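PDB 5J5U: RagB/SusD domain protein from Flavobacterium johnsoniae, which binds chitin and, as a SusD homolog encoded in a chitin-utilization locus, probably captures chitin chains at the outer membrane. Local coordinates for residues D273-M278 with A367-L372; H334-E339 with W408-F413. All coordinates share one frame; numbering follows the deposited sequence.

Contact 1: residues D273-M278 with A367-L372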
loop_
_atom_site.group_PDB
_atom_site.type_symbol
_atom_site.label_atom_id
_atom_site.label_comp_id
_atom_site.label_asym_id
_atom_site.label_seq_id
_atom_site.Cartn_x
_atom_site.Cartn_y
_atom_site.Cartn_z
ATOM N N ASP A 273 15.233 3.993 15.346
ATOM C CA ASP A 273 14.203 4.737 14.628
ATOM C C ASP A 273 13.230 5.348 15.645
ATOM O O ASP A 273 12.776 4.662 16.554
ATOM C CB ASP A 273 13.477 3.814 13.637
ATOM C CG ASP A 273 12.731 4.573 12.553
ATOM O OD1 ASP A 273 11.792 5.299 12.891
ATOM O OD2 ASP A 273 13.075 4.435 11.358
ATOM N N PRO A 274 12.935 6.652 15.524
ATOM C CA PRO A 274 12.009 7.302 16.465
ATOM C C PRO A 274 10.561 6.804 16.342
ATOM O O PRO A 274 9.708 7.152 17.158
ATOM C CB PRO A 274 12.090 8.786 16.081
ATOM C CG PRO A 274 13.328 8.923 15.306
ATOM C CD PRO A 274 13.542 7.619 14.595
ATOM N N ARG A 275 10.274 6.007 15.322
ATOM C CA ARG A 275 8.898 5.592 15.107
ATOM C C ARG A 275 8.528 4.433 16.002
ATOM O O ARG A 275 7.365 4.075 16.072
ATOM C CB ARG A 275 8.666 5.217 13.645
ATOM C CG ARG A 275 8.542 6.411 12.723
ATOM C CD ARG A 275 8.510 5.982 11.277
ATOM N NE ARG A 275 9.833 5.568 10.839
ATOM C CZ ARG A 275 10.210 5.533 9.568
ATOM N NH1 ARG A 275 9.347 5.867 8.616
ATOM N NH2 ARG A 275 11.436 5.153 9.247
ATOM N N LEU A 276 9.517 3.873 16.695
ATOM C CA LEU A 276 9.334 2.677 17.527
ATOM C C LEU A 276 8.153 2.763 18.510
ATOM O O LEU A 276 7.246 1.909 18.485
ATOM C CB LEU A 276 10.622 2.381 18.304
ATOM C CG LEU A 276 10.583 1.176 19.243
ATOM C CD1 LEU A 276 10.295 -0.083 18.446
ATOM C CD2 LEU A 276 11.905 1.021 19.994
ATOM N N LYS A 277 8.166 3.789 19.365
ATOM C CA LYS A 277 7.118 3.976 20.382
ATOM C C LYS A 277 5.915 4.761 19.864
ATOM O O LYS A 277 4.844 4.756 20.489
ATOM C CB LYS A 277 7.687 4.675 21.631
ATOM C CG LYS A 277 8.956 4.056 22.169
ATOM C CD LYS A 277 9.575 4.944 23.246
ATOM C CE LYS A 277 10.611 4.201 24.060
ATOM N NZ LYS A 277 11.187 5.080 25.111
ATOM N N MET A 278 6.083 5.436 18.728
ATOM C CA MET A 278 4.937 6.044 18.065
ATOM C C MET A 278 4.017 4.935 17.557
ATOM O O MET A 278 2.816 5.141 17.414
ATOM C CB MET A 278 5.384 6.941 16.905
ATOM C CG MET A 278 6.380 8.037 17.297
ATOM S SD MET A 278 6.921 9.057 15.909
ATOM C CE MET A 278 5.361 9.824 15.451
ATOM N N ALA A 367 10.031 12.556 6.493
ATOM C CA ALA A 367 8.616 12.658 6.153
ATOM C C ALA A 367 7.799 11.459 6.680
ATOM O O ALA A 367 6.639 11.605 7.086
ATOM C CB ALA A 367 8.462 12.792 4.663
ATOM N N GLY A 368 8.422 10.286 6.701
ATOM C CA GLY A 368 7.763 9.081 7.184
ATOM C C GLY A 368 7.619 9.084 8.697
ATOM O O GLY A 368 6.604 8.628 9.239
ATOM N N ILE A 369 8.646 9.598 9.376
ATOM C CA ILE A 369 8.601 9.728 10.831
ATOM C C ILE A 369 7.520 10.717 11.239
ATOM O O ILE A 369 6.782 10.472 12.198
ATOM C CB ILE A 369 9.961 10.170 11.410
ATOM C CG1 ILE A 369 11.015 9.097 11.147
ATOM C CG2 ILE A 369 9.861 10.401 12.916
ATOM C CD1 ILE A 369 12.427 9.559 11.427
ATOM N N LYS A 370 7.377 11.803 10.484
ATOM C CA LYS A 370 6.386 12.815 10.846
ATOM C C LYS A 370 4.976 12.499 10.388
ATOM O O LYS A 370 4.026 13.065 10.932
ATOM C CB LYS A 370 6.784 14.203 10.308
ATOM C CG LYS A 370 7.913 14.865 11.111
ATOM C CD LYS A 370 8.372 16.217 10.553
ATOM C CE LYS A 370 9.449 16.823 11.470
ATOM N NZ LYS A 370 9.900 18.177 11.049
ATOM N N GLN A 371 4.824 11.620 9.393
ATOM C CA GLN A 371 3.486 11.358 8.853
ATOM C C GLN A 371 2.615 10.640 9.882
ATOM O O GLN A 371 1.392 10.667 9.801
ATOM C CB GLN A 371 3.569 10.536 7.558
ATOM C CG GLN A 371 3.584 9.029 7.779
ATOM C CD GLN A 371 3.922 8.246 6.526
ATOM O OE1 GLN A 371 4.577 8.757 5.617
ATOM N NE2 GLN A 371 3.481 6.992 6.475
ATOM N N LEU A 372 3.254 10.023 10.868
ATOM C CA LEU A 372 2.533 9.291 11.906
ATOM C C LEU A 372 1.783 10.220 12.868
ATOM O O LEU A 372 0.895 9.785 13.605
ATOM C CB LEU A 372 3.501 8.410 12.701
ATOM C CG LEU A 372 4.301 7.324 11.984
ATOM C CD1 LEU A 372 4.976 6.454 13.022
ATOM C CD2 LEU A 372 3.410 6.473 11.098
HETATM O O HOH W 1 6.588 5.697 8.356
#

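Contact 2: residues H334-E339 with W408-F413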
loop_
_atom_site.group_PDB
_atom_site.type_symbol
_atom_site.label_atom_id
_atom_site.label_comp_id
_atom_site.label_asym_id
_atom_site.label_seq_id
_atom_site.Cartn_x
_atom_site.Cartn_y
_atom_site.Cartn_z
ATOM N N HIS A 334 -3.308 7.048 1.836
ATOM C CA HIS A 334 -3.220 6.368 0.535
ATOM C C HIS A 334 -1.886 6.549 -0.205
ATOM O O HIS A 334 -1.292 5.579 -0.682
ATOM C CB HIS A 334 -4.345 6.844 -0.385
ATOM C CG HIS A 334 -5.697 6.353 0.016
ATOM N ND1 HIS A 334 -6.073 5.032 -0.104
ATOM C CD2 HIS A 334 -6.766 7.004 0.531
ATOM C CE1 HIS A 334 -7.314 4.891 0.319
ATOM N NE2 HIS A 334 -7.758 6.072 0.713
ATOM N N VAL A 335 -1.460 7.801 -0.353
ATOM C CA VAL A 335 -0.216 8.144 -1.034
ATOM C C VAL A 335 0.499 9.218 -0.227
ATOM O O VAL A 335 -0.143 10.127 0.303
ATOM C CB VAL A 335 -0.450 8.643 -2.478
ATOM C CG1 VAL A 335 0.848 8.599 -3.251
ATOM C CG2 VAL A 335 -1.573 7.829 -3.196
ATOM N N SER A 336 1.822 9.143 -0.148
ATOM C CA SER A 336 2.519 9.966 0.823
ATOM C C SER A 336 3.697 10.732 0.244
ATOM O O SER A 336 4.221 10.386 -0.821
ATOM C CB SER A 336 3.005 9.097 1.981
ATOM O OG SER A 336 4.091 8.286 1.580
ATOM N N TYR A 337 4.097 11.783 0.959
ATOM C CA TYR A 337 5.269 12.571 0.592
ATOM C C TYR A 337 6.538 11.761 0.855
ATOM O O TYR A 337 7.499 11.767 0.063
ATOM C CB TYR A 337 5.300 13.887 1.379
ATOM C CG TYR A 337 6.559 14.700 1.146
ATOM C CD1 TYR A 337 6.849 15.209 -0.110
ATOM C CD2 TYR A 337 7.446 14.964 2.177
ATOM C CE1 TYR A 337 7.984 15.947 -0.340
ATOM C CE2 TYR A 337 8.597 15.712 1.957
ATOM C CZ TYR A 337 8.854 16.198 0.691
ATOM O OH TYR A 337 9.986 16.936 0.440
ATOM N N SER A 338 6.514 11.030 1.963
ATOM C CA SER A 338 7.602 10.125 2.300
ATOM C C SER A 338 7.849 9.163 1.141
ATOM O O SER A 338 8.983 9.002 0.683
ATOM C CB SER A 338 7.288 9.357 3.586
ATOM O OG SER A 338 8.254 8.341 3.819
ATOM N N GLU A 339 6.777 8.537 0.660
ATOM C CA GLU A 339 6.875 7.631 -0.487
ATOM C C GLU A 339 7.511 8.305 -1.712
ATOM O O GLU A 339 8.432 7.757 -2.295
ATOM C CB GLU A 339 5.490 7.076 -0.854
ATOM C CG GLU A 339 5.382 6.611 -2.290
ATOM C CD GLU A 339 4.014 6.057 -2.625
ATOM O OE1 GLU A 339 3.054 6.395 -1.894
ATOM O OE2 GLU A 339 3.902 5.301 -3.627
ATOM N N TRP A 408 9.018 0.097 2.958
ATOM C CA TRP A 408 8.312 -0.954 3.665
ATOM C C TRP A 408 7.799 -0.421 5.005
ATOM O O TRP A 408 6.709 -0.800 5.465
ATOM C CB TRP A 408 9.245 -2.168 3.835
ATOM C CG TRP A 408 8.710 -3.260 4.677
ATOM C CD1 TRP A 408 7.685 -4.106 4.366
ATOM C CD2 TRP A 408 9.182 -3.659 5.969
ATOM N NE1 TRP A 408 7.477 -4.996 5.391
ATOM C CE2 TRP A 408 8.387 -4.746 6.386
ATOM C CE3 TRP A 408 10.206 -3.208 6.811
ATOM C CZ2 TRP A 408 8.581 -5.385 7.609
ATOM C CZ3 TRP A 408 10.397 -3.842 8.023
ATOM C CH2 TRP A 408 9.598 -4.925 8.408
ATOM N N ILE A 409 8.560 0.494 5.608
ATOM C CA ILE A 409 8.103 1.120 6.847
ATOM C C ILE A 409 7.048 2.181 6.545
ATOM O O ILE A 409 6.020 2.267 7.212
ATOM C CB ILE A 409 9.278 1.727 7.645
ATOM C CG1 ILE A 409 10.199 0.594 8.122
ATOM C CG2 ILE A 409 8.762 2.506 8.848
ATOM C CD1 ILE A 409 11.416 1.044 8.889
ATOM N N THR A 410 7.286 2.951 5.499
ATOM C CA THR A 410 6.380 4.006 5.075
ATOM C C THR A 410 5.013 3.454 4.652
ATOM O O THR A 410 3.980 4.091 4.909
ATOM C CB THR A 410 7.035 4.817 3.927
ATOM O OG1 THR A 410 8.055 5.656 4.490
ATOM C CG2 THR A 410 6.039 5.690 3.202
ATOM N N TYR A 411 5.006 2.255 4.057
ATOM C CA TYR A 411 3.776 1.614 3.600
ATOM C C TYR A 411 3.057 0.833 4.670
ATOM O O TYR A 411 2.149 0.059 4.359
ATOM C CB TYR A 411 4.059 0.665 2.444
ATOM C CG TYR A 411 4.362 1.336 1.128
ATOM C CD1 TYR A 411 3.611 2.419 0.674
ATOM C CD2 TYR A 411 5.416 0.905 0.356
ATOM C CE1 TYR A 411 3.904 3.042 -0.536
ATOM C CE2 TYR A 411 5.708 1.498 -0.853
ATOM C CZ TYR A 411 4.962 2.566 -1.296
ATOM O OH TYR A 411 5.285 3.143 -2.509
ATOM N N LEU A 412 3.457 1.005 5.926
ATOM C CA LEU A 412 2.743 0.362 7.025
ATOM C C LEU A 412 1.297 0.853 7.041
ATOM O O LEU A 412 1.055 2.022 6.751
ATOM C CB LEU A 412 3.440 0.641 8.355
ATOM C CG LEU A 412 2.987 -0.210 9.536
ATOM C CD1 LEU A 412 3.262 -1.661 9.228
ATOM C CD2 LEU A 412 3.701 0.240 10.851
ATOM N N PHE A 413 0.352 -0.050 7.323
ATOM C CA PHE A 413 -1.091 0.207 7.218
ATOM C C PHE A 413 -1.585 0.357 5.768
ATOM O O PHE A 413 -2.791 0.450 5.534
ATOM C CB PHE A 413 -1.496 1.448 8.031
ATOM C CG PHE A 413 -0.957 1.441 9.432
ATOM C CD1 PHE A 413 -1.083 0.317 10.226
ATOM C CD2 PHE A 413 -0.268 2.542 9.935
ATOM C CE1 PHE A 413 -0.565 0.296 11.509
ATOM C CE2 PHE A 413 0.247 2.529 11.213
ATOM C CZ PHE A 413 0.094 1.412 12.006
#

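Contact 1: residues D273-M278 with A367-L372
In the largely helical SusD fold, a type I beta turn running from Asp-273 to Leu-276 packs against the C-terminal end of helix 357-371, with Arg-275 and Ile-369 at the centre of the interface. It illustrates how an ion pair formed within one segment can be used as a flat packing surface for another. Arg-275 reaches back to Asp-273 side-on: NE meets OD1 and NH2 meets OD2, the latter a nearly straight bond (174°) of 2.8 Å that uses the syn lone pair. OD1 also accepts from the backbone N of Arg-275, through its anti lone pair, and so caps the turn. The bend at chi3 (-74°) of Arg-275 swings the guanidinium round to the carboxylate, and the group held in this way offers a face to Ile-369, whose CG1 sits 3.7 Å from NE, offset toward the rim. One bond farther along the same branch, Ile-369 CD1 lies 3.9 Å from Pro-274 CD, the two side chains crossing at about a right angle. Tyr-388 of helix 382-391 packs on both Pro-274 and Ile-369, and Gln-406 takes a further bond from Arg-275 NH2. With an alanine in place of Arg-275, the buried Asp-273 carboxylate would probably be left without the guanidinium that pairs with it and Ile-369 without the flat group it rests on. Nearer the backbone, the aliphatic part of Arg-275 touches Leu-372, CG to CD1, while Met-278 bends at its last torsion (chi3 64°) to lay CE 3.6 Å from Leu-372 CB. The polar link between the segments is a water, which accepts from Arg-275 NH1 at 2.8 Å and donates to Gly-368 O at 3.1 Å.

Contact 2: residues H334-E339 with W408-F413
Across this contact the backbones come nearest at Glu-339 and Thr-410, whose CA atoms are 6.7 Å apart, where the first turn of helix 337-349 meets the last residues of helix 399-410. The principle at work is a helix start whose polar side chains are shared with a neighbouring helix end. Ser-336 and Glu-339 form a capping box: Ser-336 OG accepts from Glu-339 N at 2.9 Å, whereas the reciprocal bond from Ser-336 N to Glu-339 OE1 is long and weak. The methyl CG2 of Thr-410 comes up to this cap, 3.6 Å from Ser-336 OG. On the same side chain OG1, placed beside the backbone N (chi1 -75°), pairs with Ser-338 OG at 2.8 Å; Ser-338 OG is also hydrogen-bonded to Gly-364 O. Tyr-411, the first residue to leave the helical path, sends its ring across the extended Glu-339 chain at about a right angle. Its OH donates to Glu-339 OE2 at 2.8 Å, arriving from above the carboxylate, whose plane stands 83° from that of the ring. OE2 also takes a salt bridge from Arg-191 NE of helix 178-195. With its charge balanced by Arg-191 and OE2 also bonded by the tyrosine hydroxyl, Glu-339 probably stays ionised in this buried setting; it joins the helix cap to two other parts of the fold.

Overall arrangement
Both contacts are buried, but the centre of contact 2 lies about 7 Å from the centre of the chain and that of contact 1 about 17 Å, the two contact centres being about 11 Å apart. They draw on consecutive helices, 337-349 and 357-371, and their segments alternate along the chain, and the two interfaces touch directly: Gly-368 and Gln-371 pack on Ser-338, and Arg-275 on Ile-409. The chemistry differs with place. Farther out, contact 1 joins its segments through apolar side chains and a water, its ion pair staying inside one segment. Nearer the middle, contact 2 buries less surface (192 against 338 Å²) and relies on direct side-chain hydrogen bonds.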